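Local coordinates for protein WZI (Escherichia coli, PDB 2YNK) that is an outer-membrane beta-barrel lectin that underpins assembly of the group 1 capsule, at residues Asp321-Tyr326 / Val374-Glu379; Asn8-Asp13 / Ala56-Arg61; Ser385-Tyr390 / Gly412-Trp417; Arg20-Leu25 / Ala44-Ser49. All blocks are in the same frame, centred on the assembly; numbering follows the deposited sequence.

Interaction 1: Asp321-Tyr326 / Val374-Glu379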
loop_
_atom_site.group_PDB
_atom_site.type_symbol
_atom_site.label_atom_id
_atom_site.label_comp_id
_atom_site.label_asym_id
_atom_site.label_seq_id
_atom_site.Cartn_x
_atom_site.Cartn_y
_atom_site.Cartn_z
ATOM N N ASP A 321 -13.018 19.154 -12.980
ATOM C CA ASP A 321 -11.772 18.496 -12.579
ATOM C C ASP A 321 -11.792 18.185 -11.087
ATOM O O ASP A 321 -12.690 18.631 -10.361
ATOM C CB ASP A 321 -10.554 19.377 -12.890
ATOM C CG ASP A 321 -10.360 19.629 -14.379
ATOM O OD1 ASP A 321 -10.972 18.913 -15.209
ATOM O OD2 ASP A 321 -9.576 20.550 -14.716
ATOM N N ALA A 322 -10.795 17.421 -10.643
ATOM C CA ALA A 322 -10.664 17.030 -9.244
ATOM C C ALA A 322 -9.234 17.265 -8.748
ATOM O O ALA A 322 -8.269 17.071 -9.495
ATOM C CB ALA A 322 -11.046 15.573 -9.078
ATOM N N VAL A 323 -9.107 17.688 -7.490
ATOM C CA VAL A 323 -7.811 17.974 -6.903
ATOM C C VAL A 323 -7.627 17.176 -5.626
ATOM O O VAL A 323 -8.472 17.231 -4.738
ATOM C CB VAL A 323 -7.631 19.475 -6.625
ATOM C CG1 VAL A 323 -6.338 19.731 -5.861
ATOM C CG2 VAL A 323 -7.615 20.240 -7.933
ATOM N N ASN A 324 -6.512 16.432 -5.566
ATOM C CA ASN A 324 -6.131 15.596 -4.415
ATOM C C ASN A 324 -4.855 16.125 -3.803
ATOM O O ASN A 324 -3.907 16.410 -4.528
ATOM C CB ASN A 324 -5.830 14.173 -4.864
ATOM C CG ASN A 324 -7.061 13.339 -5.066
ATOM O OD1 ASN A 324 -7.702 12.929 -4.108
ATOM N ND2 ASN A 324 -7.368 13.032 -6.320
ATOM N N TRP A 325 -4.802 16.233 -2.483
ATOM C CA TRP A 325 -3.555 16.596 -1.828
ATOM C C TRP A 325 -3.423 15.971 -0.478
ATOM O O TRP A 325 -4.421 15.708 0.193
ATOM C CB TRP A 325 -3.414 18.110 -1.723
ATOM C CG TRP A 325 -4.385 18.740 -0.757
ATOM C CD1 TRP A 325 -5.635 19.285 -1.040
ATOM C CD2 TRP A 325 -4.219 18.910 0.690
ATOM N NE1 TRP A 325 -6.229 19.762 0.097
ATOM C CE2 TRP A 325 -5.440 19.568 1.168
ATOM C CE3 TRP A 325 -3.225 18.594 1.602
ATOM C CZ2 TRP A 325 -5.630 19.884 2.502
ATOM C CZ3 TRP A 325 -3.429 18.919 2.947
ATOM C CH2 TRP A 325 -4.603 19.549 3.383
ATOM N N TYR A 326 -2.183 15.714 -0.073
ATOM C CA TYR A 326 -1.919 15.251 1.280
ATOM C C TYR A 326 -0.618 15.836 1.813
ATOM O O TYR A 326 0.271 16.209 1.049
ATOM C CB TYR A 326 -1.930 13.713 1.357
ATOM C CG TYR A 326 -0.788 13.026 0.641
ATOM C CD1 TYR A 326 0.521 13.149 1.101
ATOM C CD2 TYR A 326 -1.010 12.229 -0.471
ATOM C CE1 TYR A 326 1.571 12.525 0.461
ATOM C CE2 TYR A 326 0.038 11.598 -1.117
ATOM C CZ TYR A 326 1.330 11.754 -0.644
ATOM O OH TYR A 326 2.395 11.142 -1.276
ATOM N N VAL A 374 0.322 17.191 -4.373
ATOM C CA VAL A 374 -0.896 17.696 -4.978
ATOM C C VAL A 374 -1.077 17.001 -6.318
ATOM O O VAL A 374 -0.083 16.713 -6.990
ATOM C CB VAL A 374 -0.791 19.204 -5.251
ATOM C CG1 VAL A 374 -2.115 19.734 -5.784
ATOM C CG2 VAL A 374 -0.360 19.944 -3.997
ATOM N N GLU A 375 -2.323 16.731 -6.710
ATOM C CA GLU A 375 -2.606 16.358 -8.100
ATOM C C GLU A 375 -3.986 16.787 -8.648
ATOM O O GLU A 375 -5.022 16.727 -7.968
ATOM C CB GLU A 375 -2.394 14.864 -8.343
ATOM C CG GLU A 375 -3.218 13.963 -7.450
ATOM C CD GLU A 375 -3.669 12.669 -8.119
ATOM O OE1 GLU A 375 -3.257 12.403 -9.274
ATOM O OE2 GLU A 375 -4.450 11.918 -7.476
ATOM N N LEU A 376 -3.947 17.230 -9.899
ATOM C CA LEU A 376 -5.105 17.615 -10.649
ATOM C C LEU A 376 -5.463 16.450 -11.545
ATOM O O LEU A 376 -4.584 15.856 -12.172
ATOM C CB LEU A 376 -4.805 18.844 -11.512
ATOM C CG LEU A 376 -6.002 19.375 -12.312
ATOM C CD1 LEU A 376 -6.934 20.154 -11.402
ATOM C CD2 LEU A 376 -5.535 20.233 -13.472
ATOM N N ILE A 377 -6.758 16.137 -11.611
ATOM C CA ILE A 377 -7.248 15.100 -12.493
ATOM C C ILE A 377 -8.342 15.693 -13.379
ATOM O O ILE A 377 -9.398 16.110 -12.900
ATOM C CB ILE A 377 -7.744 13.870 -11.710
ATOM C CG1 ILE A 377 -6.675 13.433 -10.691
ATOM C CG2 ILE A 377 -8.039 12.733 -12.670
ATOM C CD1 ILE A 377 -7.041 12.228 -9.840
ATOM N N THR A 378 -8.063 15.738 -14.675
ATOM C CA THR A 378 -9.001 16.227 -15.670
ATOM C C THR A 378 -10.237 15.335 -15.805
ATOM O O THR A 378 -10.208 14.149 -15.454
ATOM C CB THR A 378 -8.332 16.298 -17.056
ATOM O OG1 THR A 378 -7.060 16.939 -16.934
ATOM C CG2 THR A 378 -9.206 17.079 -18.056
ATOM N N GLU A 379 -11.315 15.937 -16.310
ATOM C CA GLU A 379 -12.486 15.216 -16.828
ATOM C C GLU A 379 -12.027 14.159 -17.831
ATOM O O GLU A 379 -12.450 13.012 -17.799
ATOM C CB GLU A 379 -13.413 16.239 -17.501
ATOM C CG GLU A 379 -14.632 15.678 -18.206
ATOM C CD GLU A 379 -15.622 16.767 -18.569
ATOM O OE1 GLU A 379 -15.205 17.951 -18.656
ATOM O OE2 GLU A 379 -16.819 16.441 -18.759
#
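A322 faces I377 and N324 faces E375 as hydrogen-bonded antiparallel pairs, alternating with the non-hydrogen-bonded pairs V323-L376 and W325-V374, in two adjacent strands of the Wzi barrel. Four backbone hydrogen bonds make the ladder: I377 N lies 2.8 Å from A322 O and E375 N 2.7 Å from N324 O, each matched by a bond the other way. Between them run CA-H...O contacts such as V323 CA to E375 O, 3.2 Å.

Past the last pair a side chain takes over. D321 OD1 accepts the backbone N-H of E379, N to OD1 3.2 Å, on its anti side and 32° out of the carboxylate plane.

Apolar contacts cover the V323-L376 face. The CG2 branch of V323 meets L376 CD1 at 3.5 Å, while its CG1 points to V374 CG1. W318 packs on V323 and L376, and a bound dodecane touches L376 and D321. W325 offers V374 only its CB, since the indole leads away to meet the H316 ring and hydrogen-bonds to it through NE1.

On the other face N324 and E375 lie side by side. With CG of E375 set between its backbone N and carbonyl carbon (chi1 57°), the carboxylate runs along the amide, planes 31° apart and ND2 of N324 3.3 Å from OE2 of E375. I377 CD1 packs on N324 ND2, N324 OD1 is hydrogen-bonded to H315 ND1, and W16 of helix 8-19 touches N324.

The V323-L376 face, touched by dodecane, is consistent with a lipid-facing surface; the other, against helix 8-19, mixes A322 and I377 with polar N324 and E375.

Interaction 2: Asn8-Asp13 / Ala56-Arg61; sequences NDLRND and ARINQR
D13 and R57 cross at about a right angle between antiparallel helices (155° between directions, axes of these turns 10.0 Å apart at closest approach). The arginine brings its NE edge to the carboxylate: NE meets D13 OD2 at 2.9 Å, nearly straight and within the guanidinium plane. On the acid the approach is from the syn side, 28° out of the carboxylate plane. The two planes are 36° apart, and the second bond of this salt bridge, R57 NH2 to D13 OD1, is weak at 3.5 Å. The R57 chain bends at chi2 and chi3, curving round D13 OD2 with CB, CG and CD all near that oxygen. D13 OD2 has a second partner in R383, a salt bridge to a barrel strand.

Below the acid group, D13 CB rests on the CD1 tip of I58 at 3.8 Å; I58 also packs on L14 and L17 further along helix 8-19. L10 crosses R61 obliquely and sets CD1 against the R61 methylenes, 4.0 Å from CB. R61 then passes one guanidinium face over D9 CB, 4.1 Å from NE. Its N-H groups do not serve D9: they make salt bridges to D7 and to E451 of the barrel.

With arginines from helix 49-65 and the barrel both bonded to it, the buried D13 carboxylate is probably held ionised, a charged joint between the two helices and the wall around them.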
loop_
_atom_site.group_PDB
_atom_site.type_symbol
_atom_site.label_atom_id
_atom_site.label_comp_id
_atom_site.label_asym_id
_atom_site.label_seq_id
_atom_site.Cartn_x
_atom_site.Cartn_y
_atom_site.Cartn_z
ATOM N N ASN A 8 -2.903 2.933 -7.667
ATOM C CA ASN A 8 -2.766 4.277 -7.108
ATOM C C ASN A 8 -3.855 5.208 -7.645
ATOM O O ASN A 8 -4.410 6.009 -6.899
ATOM C CB ASN A 8 -1.376 4.835 -7.399
ATOM C CG ASN A 8 -1.138 6.177 -6.757
ATOM O OD1 ASN A 8 -1.347 6.354 -5.562
ATOM N ND2 ASN A 8 -0.681 7.134 -7.546
ATOM N N ASP A 9 -4.145 5.093 -8.942
ATOM C CA ASP A 9 -5.221 5.848 -9.571
ATOM C C ASP A 9 -6.575 5.538 -8.941
ATOM O O ASP A 9 -7.332 6.459 -8.625
ATOM C CB ASP A 9 -5.262 5.593 -11.083
ATOM C CG ASP A 9 -4.231 6.414 -11.846
ATOM O OD1 ASP A 9 -3.540 7.240 -11.210
ATOM O OD2 ASP A 9 -4.110 6.242 -13.084
ATOM N N LEU A 10 -6.859 4.251 -8.739
ATOM C CA LEU A 10 -8.119 3.822 -8.114
ATOM C C LEU A 10 -8.272 4.384 -6.703
ATOM O O LEU A 10 -9.320 4.949 -6.354
ATOM C CB LEU A 10 -8.211 2.290 -8.050
ATOM C CG LEU A 10 -9.569 1.732 -7.600
ATOM C CD1 LEU A 10 -10.631 2.078 -8.639
ATOM C CD2 LEU A 10 -9.520 0.227 -7.365
ATOM N N ARG A 11 -7.221 4.207 -5.904
ATOM C CA ARG A 11 -7.231 4.608 -4.506
ATOM C C ARG A 11 -7.508 6.087 -4.354
ATOM O O ARG A 11 -8.277 6.471 -3.491
ATOM C CB ARG A 11 -5.895 4.272 -3.808
ATOM C CG ARG A 11 -5.808 4.902 -2.426
ATOM C CD ARG A 11 -4.765 4.316 -1.500
ATOM N NE ARG A 11 -4.910 4.970 -0.201
ATOM C CZ ARG A 11 -3.942 5.188 0.683
ATOM N NH1 ARG A 11 -2.699 4.786 0.457
ATOM N NH2 ARG A 11 -4.229 5.823 1.816
ATOM N N ASN A 12 -6.861 6.918 -5.162
ATOM C CA ASN A 12 -7.028 8.363 -5.044
ATOM C C ASN A 12 -8.464 8.790 -5.445
ATOM O O ASN A 12 -9.065 9.661 -4.814
ATOM C CB ASN A 12 -5.972 9.103 -5.875
ATOM C CG ASN A 12 -4.544 8.827 -5.403
ATOM O OD1 ASN A 12 -3.713 8.340 -6.170
ATOM N ND2 ASN A 12 -4.257 9.131 -4.140
ATOM N N ASP A 13 -9.003 8.147 -6.481
ATOM C CA ASP A 13 -10.373 8.359 -6.910
ATOM C C ASP A 13 -11.391 7.915 -5.839
ATOM O O ASP A 13 -12.348 8.636 -5.551
ATOM C CB ASP A 13 -10.625 7.655 -8.257
ATOM C CG ASP A 13 -10.145 8.480 -9.456
ATOM O OD1 ASP A 13 -9.361 9.426 -9.255
ATOM O OD2 ASP A 13 -10.552 8.198 -10.606
ATOM N N ALA A 56 -17.790 7.670 -12.444
ATOM C CA ALA A 56 -17.813 6.863 -13.663
ATOM C C ALA A 56 -16.468 6.179 -13.876
ATOM O O ALA A 56 -16.387 5.116 -14.498
ATOM C CB ALA A 56 -18.174 7.726 -14.869
ATOM N N ARG A 57 -15.423 6.801 -13.335
ATOM C CA ARG A 57 -14.046 6.316 -13.464
ATOM C C ARG A 57 -13.819 5.029 -12.681
ATOM O O ARG A 57 -13.072 4.167 -13.128
ATOM C CB ARG A 57 -13.060 7.410 -13.020
ATOM C CG ARG A 57 -12.006 7.762 -14.062
ATOM C CD ARG A 57 -11.782 9.264 -14.170
ATOM N NE ARG A 57 -11.355 9.860 -12.905
ATOM C CZ ARG A 57 -11.222 11.172 -12.691
ATOM N NH1 ARG A 57 -11.474 12.057 -13.654
ATOM N NH2 ARG A 57 -10.822 11.607 -11.496
ATOM N N ILE A 58 -14.479 4.875 -11.536
ATOM C CA ILE A 58 -14.276 3.681 -10.695
ATOM C C ILE A 58 -14.427 2.355 -11.447
ATOM O O ILE A 58 -13.508 1.543 -11.455
ATOM C CB ILE A 58 -15.198 3.661 -9.463
ATOM C CG1 ILE A 58 -14.993 4.918 -8.594
ATOM C CG2 ILE A 58 -14.975 2.394 -8.644
ATOM C CD1 ILE A 58 -13.562 5.314 -8.315
ATOM N N ASN A 59 -15.572 2.125 -12.075
ATOM C CA ASN A 59 -15.778 0.880 -12.833
ATOM C C ASN A 59 -14.913 0.795 -14.094
ATOM O O ASN A 59 -14.487 -0.292 -14.494
ATOM C CB ASN A 59 -17.265 0.694 -13.189
ATOM C CG ASN A 59 -18.067 0.091 -12.046
ATOM O OD1 ASN A 59 -17.530 -0.655 -11.217
ATOM N ND2 ASN A 59 -19.360 0.401 -12.002
ATOM N N GLN A 60 -14.657 1.940 -14.717
ATOM C CA GLN A 60 -13.779 1.980 -15.868
ATOM C C GLN A 60 -12.398 1.442 -15.477
ATOM O O GLN A 60 -11.790 0.664 -16.225
ATOM C CB GLN A 60 -13.653 3.400 -16.413
ATOM C CG GLN A 60 -12.872 3.462 -17.719
ATOM C CD GLN A 60 -12.572 4.871 -18.198
ATOM O OE1 GLN A 60 -12.914 5.859 -17.547
ATOM N NE2 GLN A 60 -11.913 4.966 -19.353
ATOM N N ARG A 61 -11.917 1.849 -14.300
ATOM C CA ARG A 61 -10.607 1.432 -13.839
ATOM C C ARG A 61 -10.590 -0.063 -13.533
ATOM O O ARG A 61 -9.708 -0.775 -14.011
ATOM C CB ARG A 61 -10.168 2.253 -12.619
ATOM C CG ARG A 61 -8.722 2.039 -12.181
ATOM C CD ARG A 61 -7.714 2.376 -13.272
ATOM N NE ARG A 61 -6.341 2.074 -12.849
ATOM C CZ ARG A 61 -5.289 1.979 -13.660
ATOM N NH1 ARG A 61 -5.401 2.164 -14.967
ATOM N NH2 ARG A 61 -4.101 1.693 -13.154
#

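Interaction 3: Ser385-Tyr390 / Gly412-Trp417; sequences STRLVY and GIQLGW
S385-G416, R387-Q414 and V389-G412 are the hydrogen-bonded pairs of an antiparallel ladder whose strand axes pass 4.6 Å apart at 165°, with T386-L415 and L388-I413 as the non-hydrogen-bonded pairs. These are neighbouring strands of the outer-membrane beta-barrel. The central pair is uneven: Q414 N reaches R387 O at 2.7 Å, but the return bond from R387 N is weak.

On the T386-L388 face, side chains run alongside one another. L415 CD2 fits against T386, 3.5 Å from OG1 and 3.7 Å from CG2, and L388 CD2 lies on I413 CB at 3.9 Å. Bound dodecanes touch T386 and L415, consistent with a membrane-facing surface.

The other face is mixed: V389 CG1 lies over one face of the R387 guanidinium, offset toward its rim. R387 and Q414 rise together as extended chains, CG of each anti to its backbone N, guanidinium and amide planes 59° apart. Their stronger partners lie beyond: R387 makes a salt bridge to E157, and Q414 NE2 bonds to S430. S385 OG makes a weak hydrogen bond to G416 O. The closest meeting of the two long side chains is R387 NH1 to Q414 OE1, 2.9 Å, at the guanidinium edge.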
loop_
_atom_site.group_PDB
_atom_site.type_symbol
_atom_site.label_atom_id
_atom_site.label_comp_id
_atom_site.label_asym_id
_atom_site.label_seq_id
_atom_site.Cartn_x
_atom_site.Cartn_y
_atom_site.Cartn_z
ATOM N N SER A 385 0.717 15.771 -11.330
ATOM C CA SER A 385 1.067 15.696 -9.922
ATOM C C SER A 385 2.363 16.422 -9.615
ATOM O O SER A 385 3.209 16.614 -10.485
ATOM C CB SER A 385 1.127 14.239 -9.465
ATOM O OG SER A 385 1.333 13.376 -10.566
ATOM N N THR A 386 2.488 16.853 -8.367
ATOM C CA THR A 386 3.727 17.423 -7.864
ATOM C C THR A 386 3.958 16.941 -6.444
ATOM O O THR A 386 3.020 16.860 -5.646
ATOM C CB THR A 386 3.695 18.950 -7.915
ATOM O OG1 THR A 386 3.584 19.351 -9.282
ATOM C CG2 THR A 386 4.967 19.544 -7.322
ATOM N N ARG A 387 5.208 16.608 -6.140
ATOM C CA ARG A 387 5.531 16.013 -4.862
ATOM C C ARG A 387 6.840 16.531 -4.318
ATOM O O ARG A 387 7.860 16.423 -4.978
ATOM C CB ARG A 387 5.605 14.507 -5.024
ATOM C CG ARG A 387 5.949 13.790 -3.743
ATOM C CD ARG A 387 5.541 12.333 -3.790
ATOM N NE ARG A 387 6.212 11.598 -2.712
ATOM C CZ ARG A 387 7.413 11.027 -2.803
ATOM N NH1 ARG A 387 8.119 11.068 -3.927
ATOM N NH2 ARG A 387 7.905 10.397 -1.752
ATOM N N LEU A 388 6.800 17.108 -3.123
ATOM C CA LEU A 388 8.008 17.521 -2.411
ATOM C C LEU A 388 8.226 16.586 -1.230
ATOM O O LEU A 388 7.266 16.087 -0.636
ATOM C CB LEU A 388 7.888 18.960 -1.908
ATOM C CG LEU A 388 7.819 20.062 -2.966
ATOM C CD1 LEU A 388 7.375 21.380 -2.343
ATOM C CD2 LEU A 388 9.158 20.230 -3.667
ATOM N N VAL A 389 9.488 16.356 -0.886
ATOM C CA VAL A 389 9.818 15.467 0.214
ATOM C C VAL A 389 11.166 15.814 0.853
ATOM O O VAL A 389 12.122 16.145 0.167
ATOM C CB VAL A 389 9.790 13.995 -0.256
ATOM C CG1 VAL A 389 10.329 13.875 -1.666
ATOM C CG2 VAL A 389 10.572 13.100 0.686
ATOM N N TYR A 390 11.197 15.760 2.181
ATOM C CA TYR A 390 12.410 15.880 2.977
ATOM C C TYR A 390 12.521 14.599 3.785
ATOM O O TYR A 390 11.545 14.191 4.415
ATOM C CB TYR A 390 12.330 17.084 3.924
ATOM C CG TYR A 390 13.421 17.122 4.983
ATOM C CD1 TYR A 390 13.337 16.329 6.134
ATOM C CD2 TYR A 390 14.536 17.936 4.833
ATOM C CE1 TYR A 390 14.331 16.350 7.096
ATOM C CE2 TYR A 390 15.536 17.965 5.793
ATOM C CZ TYR A 390 15.426 17.172 6.922
ATOM O OH TYR A 390 16.415 17.198 7.881
ATOM N N GLY A 412 13.909 16.386 -2.215
ATOM C CA GLY A 412 13.528 16.068 -3.585
ATOM C C GLY A 412 12.171 16.586 -4.023
ATOM O O GLY A 412 11.274 16.809 -3.208
ATOM N N ILE A 413 12.050 16.761 -5.337
ATOM C CA ILE A 413 10.817 17.145 -6.006
ATOM C C ILE A 413 10.518 16.086 -7.064
ATOM O O ILE A 413 11.429 15.603 -7.739
ATOM C CB ILE A 413 10.951 18.533 -6.671
ATOM C CG1 ILE A 413 9.629 18.959 -7.339
ATOM C CG2 ILE A 413 12.096 18.545 -7.677
ATOM C CD1 ILE A 413 9.603 20.413 -7.782
ATOM N N GLN A 414 9.248 15.717 -7.207
ATOM C CA GLN A 414 8.859 14.726 -8.200
ATOM C C GLN A 414 7.575 15.162 -8.896
ATOM O O GLN A 414 6.549 15.394 -8.249
ATOM C CB GLN A 414 8.701 13.362 -7.540
ATOM C CG GLN A 414 8.422 12.222 -8.508
ATOM C CD GLN A 414 8.668 10.849 -7.899
ATOM O OE1 GLN A 414 8.805 10.699 -6.678
ATOM N NE2 GLN A 414 8.725 9.832 -8.752
ATOM N N LEU A 415 7.658 15.316 -10.214
ATOM C CA LEU A 415 6.507 15.666 -11.030
ATOM C C LEU A 415 6.012 14.405 -11.712
ATOM O O LEU A 415 6.790 13.474 -11.939
ATOM C CB LEU A 415 6.884 16.701 -12.087
ATOM C CG LEU A 415 7.531 18.003 -11.607
ATOM C CD1 LEU A 415 7.639 18.987 -12.760
ATOM C CD2 LEU A 415 6.772 18.621 -10.439
ATOM N N GLY A 416 4.719 14.372 -12.027
ATOM C CA GLY A 416 4.134 13.233 -12.720
ATOM C C GLY A 416 3.061 13.636 -13.717
ATOM O O GLY A 416 2.417 14.673 -13.568
ATOM N N TRP A 417 2.897 12.814 -14.751
ATOM C CA TRP A 417 1.777 12.933 -15.678
ATOM C C TRP A 417 1.292 11.563 -16.052
ATOM O O TRP A 417 2.097 10.658 -16.336
ATOM C CB TRP A 417 2.153 13.707 -16.930
ATOM C CG TRP A 417 1.038 13.733 -17.942
ATOM C CD1 TRP A 417 -0.032 14.616 -17.997
ATOM C CD2 TRP A 417 0.830 12.821 -19.074
ATOM N NE1 TRP A 417 -0.861 14.327 -19.054
ATOM C CE2 TRP A 417 -0.401 13.264 -19.738
ATOM C CE3 TRP A 417 1.509 11.730 -19.584
ATOM C CZ2 TRP A 417 -0.893 12.634 -20.863
ATOM C CZ3 TRP A 417 0.999 11.095 -20.723
ATOM C CH2 TRP A 417 -0.176 11.538 -21.344
#

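Interaction 4: Arg20-Leu25 / Ala44-Ser49; sequences RGVIHL and AKPSYS
V22 is the main bump: its CG1 methyl presses into the backbone bend at K45-P46, 3.6 Å from K45 O and 3.8 Å from P46 N, with P46 CB at its side. CG1 stands anti to the V22 backbone N (chi1 179°), beside the carbonyl carbon, which turns it toward the K45-P46 backbone. A smaller bump answers from 44-49: A44 CB settles between I23 CG2 and V22 O, 3.7 Å from each. L17 of helix 8-19 lies against both V22 and I23, and L55 of helix 49-65 against A44 and P46; each loop thus packs on the helix it adjoins, V22 also meeting E51 of helix 49-65. The first loop leaves helix 8-19 through a Schellman motif, G21 taking positive phi, and the turn places V22 next to the second loop. One hydrogen bond ties the two backbones, K45 N to V22 O at 3.0 Å, with A44 CA beside it in a CA-H...O contact. At the far end R20 reaches across to Y48 at about a right angle, planes 72° apart. E51 takes R20 NE in a salt bridge, and the edge of the guanidinium comes up to the tyrosine ring, NH2 3.9 Å from Y48 CD2.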
loop_
_atom_site.group_PDB
_atom_site.type_symbol
_atom_site.label_atom_id
_atom_site.label_comp_id
_atom_site.label_asym_id
_atom_site.label_seq_id
_atom_site.Cartn_x
_atom_site.Cartn_y
_atom_site.Cartn_z
ATOM N N ARG A 20 -15.313 13.238 0.538
ATOM C CA ARG A 20 -16.354 14.192 0.196
ATOM C C ARG A 20 -17.735 13.668 0.555
ATOM O O ARG A 20 -18.721 14.322 0.263
ATOM C CB ARG A 20 -16.328 14.496 -1.301
ATOM C CG ARG A 20 -15.090 15.243 -1.766
ATOM C CD ARG A 20 -15.146 15.517 -3.259
ATOM N NE ARG A 20 -16.231 16.436 -3.598
ATOM C CZ ARG A 20 -16.189 17.757 -3.447
ATOM N NH1 ARG A 20 -15.107 18.351 -2.959
ATOM N NH2 ARG A 20 -17.244 18.495 -3.786
ATOM N N GLY A 21 -17.816 12.483 1.156
ATOM C CA GLY A 21 -19.095 11.918 1.574
ATOM C C GLY A 21 -19.980 11.346 0.472
ATOM O O GLY A 21 -21.100 10.926 0.745
ATOM N N VAL A 22 -19.495 11.313 -0.763
ATOM C CA VAL A 22 -20.256 10.742 -1.870
ATOM C C VAL A 22 -20.386 9.225 -1.773
ATOM O O VAL A 22 -21.334 8.659 -2.305
ATOM C CB VAL A 22 -19.601 11.064 -3.214
ATOM C CG1 VAL A 22 -20.392 10.441 -4.355
ATOM C CG2 VAL A 22 -19.458 12.569 -3.384
ATOM N N ILE A 23 -19.397 8.569 -1.156
ATOM C CA ILE A 23 -19.481 7.145 -0.790
ATOM C C ILE A 23 -18.877 6.911 0.599
ATOM O O ILE A 23 -18.228 7.799 1.160
ATOM C CB ILE A 23 -18.811 6.211 -1.823
ATOM C CG1 ILE A 23 -17.354 6.596 -2.071
ATOM C CG2 ILE A 23 -19.573 6.226 -3.136
ATOM C CD1 ILE A 23 -16.705 5.820 -3.205
ATOM N N HIS A 24 -19.132 5.732 1.166
ATOM C CA HIS A 24 -18.538 5.336 2.437
ATOM C C HIS A 24 -17.805 4.048 2.223
ATOM O O HIS A 24 -18.411 3.050 1.843
ATOM C CB HIS A 24 -19.600 5.208 3.511
ATOM C CG HIS A 24 -20.414 6.470 3.693
ATOM N ND1 HIS A 24 -19.860 7.638 4.087
ATOM C CD2 HIS A 24 -21.773 6.727 3.489
ATOM C CE1 HIS A 24 -20.813 8.589 4.143
ATOM N NE2 HIS A 24 -21.983 8.030 3.776
ATOM N N LEU A 25 -16.490 4.064 2.436
ATOM C CA LEU A 25 -15.657 2.948 2.040
ATOM C C LEU A 25 -14.270 3.029 2.647
ATOM O O LEU A 25 -13.548 4.004 2.426
ATOM C CB LEU A 25 -15.513 2.960 0.523
ATOM C CG LEU A 25 -14.724 1.815 -0.087
ATOM C CD1 LEU A 25 -15.475 0.526 0.176
ATOM C CD2 LEU A 25 -14.530 2.041 -1.576
ATOM N N ALA A 44 -24.317 5.648 -3.693
ATOM C CA ALA A 44 -23.514 6.841 -3.930
ATOM C C ALA A 44 -24.421 8.055 -4.098
ATOM O O ALA A 44 -25.370 8.029 -4.885
ATOM C CB ALA A 44 -22.642 6.660 -5.165
ATOM N N LYS A 45 -24.108 9.117 -3.363
ATOM C CA LYS A 45 -24.858 10.358 -3.419
ATOM C C LYS A 45 -23.969 11.484 -3.952
ATOM O O LYS A 45 -23.351 12.219 -3.179
ATOM C CB LYS A 45 -25.418 10.691 -2.034
ATOM C CG LYS A 45 -26.506 9.723 -1.577
ATOM C CD LYS A 45 -27.160 10.152 -0.268
ATOM C CE LYS A 45 -28.226 9.160 0.190
ATOM N NZ LYS A 45 -29.013 9.656 1.362
ATOM N N PRO A 46 -23.874 11.596 -5.287
ATOM C CA PRO A 46 -23.232 12.754 -5.895
ATOM C C PRO A 46 -24.181 13.944 -5.975
ATOM O O PRO A 46 -25.396 13.764 -6.009
ATOM C CB PRO A 46 -22.875 12.263 -7.299
ATOM C CG PRO A 46 -23.869 11.196 -7.597
ATOM C CD PRO A 46 -24.213 10.560 -6.281
ATOM N N SER A 47 -23.618 15.148 -5.976
ATOM C CA SER A 47 -24.389 16.374 -6.172
ATOM C C SER A 47 -23.697 17.393 -7.087
ATOM O O SER A 47 -24.292 18.410 -7.433
ATOM C CB SER A 47 -24.692 17.014 -4.818
ATOM O OG SER A 47 -23.509 17.166 -4.061
ATOM N N TYR A 48 -22.450 17.126 -7.475
ATOM C CA TYR A 48 -21.744 17.964 -8.438
ATOM C C TYR A 48 -21.338 17.140 -9.652
ATOM O O TYR A 48 -21.335 15.914 -9.597
ATOM C CB TYR A 48 -20.527 18.604 -7.789
ATOM C CG TYR A 48 -20.879 19.517 -6.637
ATOM C CD1 TYR A 48 -21.262 20.837 -6.860
ATOM C CD2 TYR A 48 -20.836 19.059 -5.323
ATOM C CE1 TYR A 48 -21.580 21.675 -5.805
ATOM C CE2 TYR A 48 -21.154 19.887 -4.261
ATOM C CZ TYR A 48 -21.523 21.192 -4.504
ATOM O OH TYR A 48 -21.843 22.008 -3.446
ATOM N N SER A 49 -21.020 17.816 -10.751
ATOM C CA SER A 49 -20.672 17.141 -12.001
ATOM C C SER A 49 -19.278 16.538 -11.878
ATOM O O SER A 49 -19.010 15.440 -12.376
ATOM C CB SER A 49 -20.718 18.120 -13.171
ATOM O OG SER A 49 -21.567 19.214 -12.872
#

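From the N terminus, interaction 2 closes the first loop by bringing helix 49-65 back beside helix 8-19. Interaction 4 is nested within it: 20-25 meets 44-49 around the shorter excursion through helix 34-42, joining the turns that flank the same helices, without touching interaction 2. The barrel contacts follow in series. Interaction 1 pairs 321-326 with 374-379 across 47 intervening residues, and interaction 3 then pairs strand 383-393 with 408-422. They share a sheet, since 368-377 and 383-393 are neighbours, with V374 O 2.9 Å from T386 N. Interactions 1 and 2 touch where R57 and N12 pack on the barrel wall, linking the helices to the strands around them.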